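Local atomic coordinates of tyrosine specific protein phosphatase (Trypanosoma cruzi, PDB entry 4AZ1), a protein that probably removes phosphate from phosphotyrosine side chains of proteins, working through a cysteine nucleophile. Residues A[120-123]-A[129-132]; A[122-127]-A[230-235]. All blocks are in the same frame, centred on the assembly; numbering follows the deposited sequence.

Interaction 1. Residues A[120-123]-A[129-132]; sequences TKLE and KADR. With FMT (formic acid), chain G.
Leu122 turns its carbonyl oxygen to two consecutive backbone amides: Leu122 O takes Lys129 N at 2.7 Å and Ala130 N at 2.9 Å. Both donors come from the same face of the carbonyl plane, tilted 31° and 24° from it, and together they pin the oxygen. The Lys129 side chain runs outward from here. Its CB meets polar atoms of the facing segment, lying 3.3 Å from Lys121 O and 3.4 Å from Thr120 OG1. CG is still beside the threonine, 3.7 Å from Thr120 OG1, and there the chain bends (chi2 -71°), so that the rest of it leaves the two segments. CD and CE then pass Arg232 NH2 and Glu124 OE1, and NZ makes a salt bridge with Asp196. Thr120 is fixed in turn by a hydrogen bond of 2.7 Å between Thr120 OG1 and Lys121 O, made in the carbonyl plane on a lone pair. On the other flank Leu122 CD2 packs 4.1 Å from Ala130 CB and lies over the backbone at Arg132 N, 3.6 Å away, and the leucine also packs on Trp134. A formate, probably from the crystallisation liquor, sits on the amide of Leu122. The crossing closes the base of a short hairpin, strands 123-124 and 127-128, consistent with the E-loop of tyrosine phosphatases, with its lysine directed at the aspartate of the WPD loop.

Interaction 2. Residues A[122-127]-A[230-235]; sequences LEEGGF and IGRTGT. With FMT (formic acid), chain G; FMT (formic acid), chain D.
Glu124 and Arg232 reach for each other from opposite directions and meet in a salt bridge, with Arg232 NH1 2.8 Å from Glu124 OE2. The carboxylate oxygen uses its syn lone pair and lies at the guanidinium edge, only 14° out of that plane. Yet the two flat groups are turned 62° apart, and the grip is a single bond, not a two-pronged one. An extended glutamate chain brings the carboxylate across to the arginine, whose chain bends at chi3 (-76°) before the guanidinium.

Further hydrogen bonds fix both ends. Glu124 OE2 also receives Lys121 N and is bonded to Thr120 OG1, Glu124 OE1 takes Asp196 N, and Arg232 NH1 goes to Trp194 O. Arg232 NH2 holds a formate by its O1 at 2.7 Å; that formate is bound as well by Ser227 N and Ala228 N.

Backbone bonds shape the two supports: a type I' turn from Glu124 to Phe127, and the first turn of helix 232-247, with Gly231 at its N-cap and Thr235 N bonded to Gly231 O.

Arg232 ends the HCX5R signature loop, whose arginine binds the substrate phosphate in this family. With Glu124 holding one edge, the guanidinium is oriented so that its NH2 points to a small anion, consistent with the formate marking the phosphate site.

The centres of the two interactions are 8 Å apart, and both start from the stretch after strand 115-118 of the mixed central sheet, sharing Leu122 and Glu123. Along the chain, the 129-132 partner of interaction 1 follows within a few residues, whereas the 230-235 partner of interaction 2 comes about a hundred residues later, on the helix that follows strand 222-225. They touch directly: Thr120 OG1 is 3.0 Å from Arg232 NH2, a weak hydrogen bond, and Lys129 CE packs against Glu124 OE1. The hairpin base and the signature loop are thus coupled, and Asp196 contacts both, tying three loops together around the probable active site.

Interaction 1. Residues A[120-123]-A[129-132]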
# COMPACT_ATOMS: atom_id res chain seq x y z
N THR A 120 -9.69 15.36 6.46
CA THR A 120 -8.60 15.54 7.39
C THR A 120 -7.38 15.98 6.60
O THR A 120 -7.32 15.77 5.38
CB THR A 120 -8.26 14.20 8.14
OG1 THR A 120 -7.21 14.42 9.09
CG2 THR A 120 -7.82 13.11 7.15
N LYS A 121 -6.42 16.61 7.27
CA LYS A 121 -5.06 16.67 6.73
C LYS A 121 -4.33 15.37 7.02
O LYS A 121 -4.76 14.58 7.88
CB LYS A 121 -4.26 17.83 7.33
CG LYS A 121 -4.86 19.20 7.03
CD LYS A 121 -3.89 20.28 7.44
CE LYS A 121 -4.46 21.11 8.56
NZ LYS A 121 -3.75 22.41 8.61
N LEU A 122 -3.22 15.17 6.31
CA LEU A 122 -2.34 14.03 6.53
C LEU A 122 -1.80 14.04 7.96
O LEU A 122 -1.68 12.99 8.59
CB LEU A 122 -1.16 14.08 5.54
CG LEU A 122 -1.55 13.89 4.06
CD1 LEU A 122 -0.35 14.25 3.12
CD2 LEU A 122 -2.02 12.46 3.83
N GLU A 123 -1.48 15.25 8.44
CA GLU A 123 -0.90 15.48 9.76
C GLU A 123 -1.57 16.68 10.39
O GLU A 123 -1.77 17.70 9.71
CB GLU A 123 0.59 15.82 9.66
CG GLU A 123 1.46 14.74 9.06
CD GLU A 123 2.92 15.16 8.97
OE1 GLU A 123 3.26 16.25 9.48
OE2 GLU A 123 3.72 14.40 8.39
N LYS A 129 -2.49 11.68 10.79
CA LYS A 129 -3.90 11.32 10.65
C LYS A 129 -4.12 10.38 9.46
O LYS A 129 -5.00 9.53 9.49
CB LYS A 129 -4.74 12.58 10.46
CG LYS A 129 -4.74 13.51 11.65
CD LYS A 129 -5.53 12.88 12.79
CE LYS A 129 -5.60 13.79 14.00
NZ LYS A 129 -6.41 13.10 15.08
N ALA A 130 -3.33 10.57 8.40
CA ALA A 130 -3.54 9.79 7.18
C ALA A 130 -2.26 9.63 6.37
O ALA A 130 -1.26 10.33 6.61
CB ALA A 130 -4.62 10.44 6.31
N ASP A 131 -2.31 8.73 5.40
CA ASP A 131 -1.17 8.48 4.52
C ASP A 131 -1.57 8.75 3.08
O ASP A 131 -2.65 8.33 2.64
CB ASP A 131 -0.68 7.03 4.67
CG ASP A 131 0.04 6.80 6.00
OD1 ASP A 131 1.25 7.13 6.09
OD2 ASP A 131 -0.59 6.29 6.95
N ARG A 132 -0.71 9.45 2.36
CA ARG A 132 -0.99 9.82 0.97
C ARG A 132 -1.21 8.61 0.04
O ARG A 132 -0.41 7.65 0.04
CB ARG A 132 0.14 10.69 0.41
CG ARG A 132 -0.12 11.17 -1.03
CD ARG A 132 0.91 12.21 -1.45
NE ARG A 132 2.26 11.73 -1.19
CZ ARG A 132 2.93 10.90 -1.99
NH1 ARG A 132 2.37 10.46 -3.11
NH2 ARG A 132 4.16 10.51 -1.67
C FMT G . -2.54 17.88 3.69
O1 FMT G . -3.19 16.86 3.92
O2 FMT G . -2.30 18.74 4.54

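Interaction 2. Residues A[122-127]-A[230-235]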
# COMPACT_ATOMS: atom_id res chain seq x y z
N LEU A 122 -3.22 15.17 6.31
CA LEU A 122 -2.34 14.03 6.53
C LEU A 122 -1.80 14.04 7.96
O LEU A 122 -1.68 12.99 8.59
CB LEU A 122 -1.16 14.08 5.54
CG LEU A 122 -1.55 13.89 4.06
CD1 LEU A 122 -0.35 14.25 3.12
CD2 LEU A 122 -2.02 12.46 3.83
N GLU A 123 -1.48 15.25 8.44
CA GLU A 123 -0.90 15.48 9.76
C GLU A 123 -1.57 16.68 10.39
O GLU A 123 -1.77 17.70 9.71
CB GLU A 123 0.59 15.82 9.66
CG GLU A 123 1.46 14.74 9.06
CD GLU A 123 2.92 15.16 8.97
OE1 GLU A 123 3.26 16.25 9.48
OE2 GLU A 123 3.72 14.40 8.39
N GLU A 124 -1.86 16.60 11.68
CA GLU A 124 -2.49 17.71 12.41
C GLU A 124 -1.90 17.77 13.80
O GLU A 124 -1.84 16.75 14.48
CB GLU A 124 -4.02 17.53 12.53
CG GLU A 124 -4.78 17.61 11.20
CD GLU A 124 -6.27 17.32 11.34
OE1 GLU A 124 -6.73 17.11 12.49
OE2 GLU A 124 -6.99 17.32 10.30
N GLY A 125 -1.47 18.95 14.21
CA GLY A 125 -1.02 19.17 15.58
C GLY A 125 0.23 18.42 15.96
O GLY A 125 0.58 18.37 17.15
N GLY A 126 0.92 17.85 14.97
CA GLY A 126 2.14 17.12 15.25
C GLY A 126 1.91 15.61 15.23
O GLY A 126 2.81 14.83 15.55
N PHE A 127 0.71 15.21 14.81
CA PHE A 127 0.38 13.78 14.78
C PHE A 127 -0.10 13.36 13.41
O PHE A 127 -0.71 14.16 12.69
CB PHE A 127 -0.66 13.47 15.86
CG PHE A 127 -0.18 13.84 17.23
CD1 PHE A 127 0.67 12.99 17.93
CD2 PHE A 127 -0.51 15.08 17.78
CE1 PHE A 127 1.17 13.35 19.19
CE2 PHE A 127 -0.02 15.44 19.05
CZ PHE A 127 0.82 14.57 19.75
N ILE A 230 -14.69 7.61 11.87
CA ILE A 230 -15.94 7.67 12.63
C ILE A 230 -16.27 9.08 13.13
O ILE A 230 -17.38 9.32 13.63
CB ILE A 230 -15.96 6.71 13.86
CG1 ILE A 230 -14.82 7.03 14.84
CG2 ILE A 230 -15.96 5.23 13.44
CD1 ILE A 230 -14.90 6.18 16.18
N GLY A 231 -15.33 10.01 13.01
CA GLY A 231 -15.49 11.31 13.65
C GLY A 231 -16.08 12.35 12.72
O GLY A 231 -17.31 12.46 12.59
N ARG A 232 -15.20 13.10 12.07
CA ARG A 232 -15.60 14.04 11.04
C ARG A 232 -16.33 13.32 9.91
O ARG A 232 -17.22 13.89 9.28
CB ARG A 232 -14.34 14.79 10.52
CG ARG A 232 -13.76 15.77 11.57
CD ARG A 232 -12.37 16.28 11.19
NE ARG A 232 -11.35 15.27 11.43
CZ ARG A 232 -10.07 15.41 11.09
NH1 ARG A 232 -9.64 16.51 10.50
NH2 ARG A 232 -9.21 14.43 11.35
N THR A 233 -15.95 12.07 9.66
CA THR A 233 -16.61 11.25 8.66
C THR A 233 -18.10 11.07 9.02
O THR A 233 -18.98 11.23 8.16
CB THR A 233 -15.95 9.86 8.61
OG1 THR A 233 -14.66 9.98 8.00
CG2 THR A 233 -16.82 8.88 7.82
N GLY A 234 -18.36 10.75 10.28
CA GLY A 234 -19.73 10.62 10.78
C GLY A 234 -20.54 11.91 10.71
O GLY A 234 -21.72 11.87 10.37
N THR A 235 -19.92 13.04 11.02
CA THR A 235 -20.60 14.33 10.92
C THR A 235 -21.03 14.63 9.49
O THR A 235 -22.17 15.07 9.23
CB THR A 235 -19.69 15.48 11.39
OG1 THR A 235 -19.41 15.32 12.79
CG2 THR A 235 -20.34 16.83 11.15
C FMT G . -2.54 17.88 3.69
O1 FMT G . -3.19 16.86 3.92
O2 FMT G . -2.30 18.74 4.54
C FMT D . -9.93 11.28 13.38
O1 FMT D . -9.73 11.93 12.35
O2 FMT D . -10.18 10.07 13.38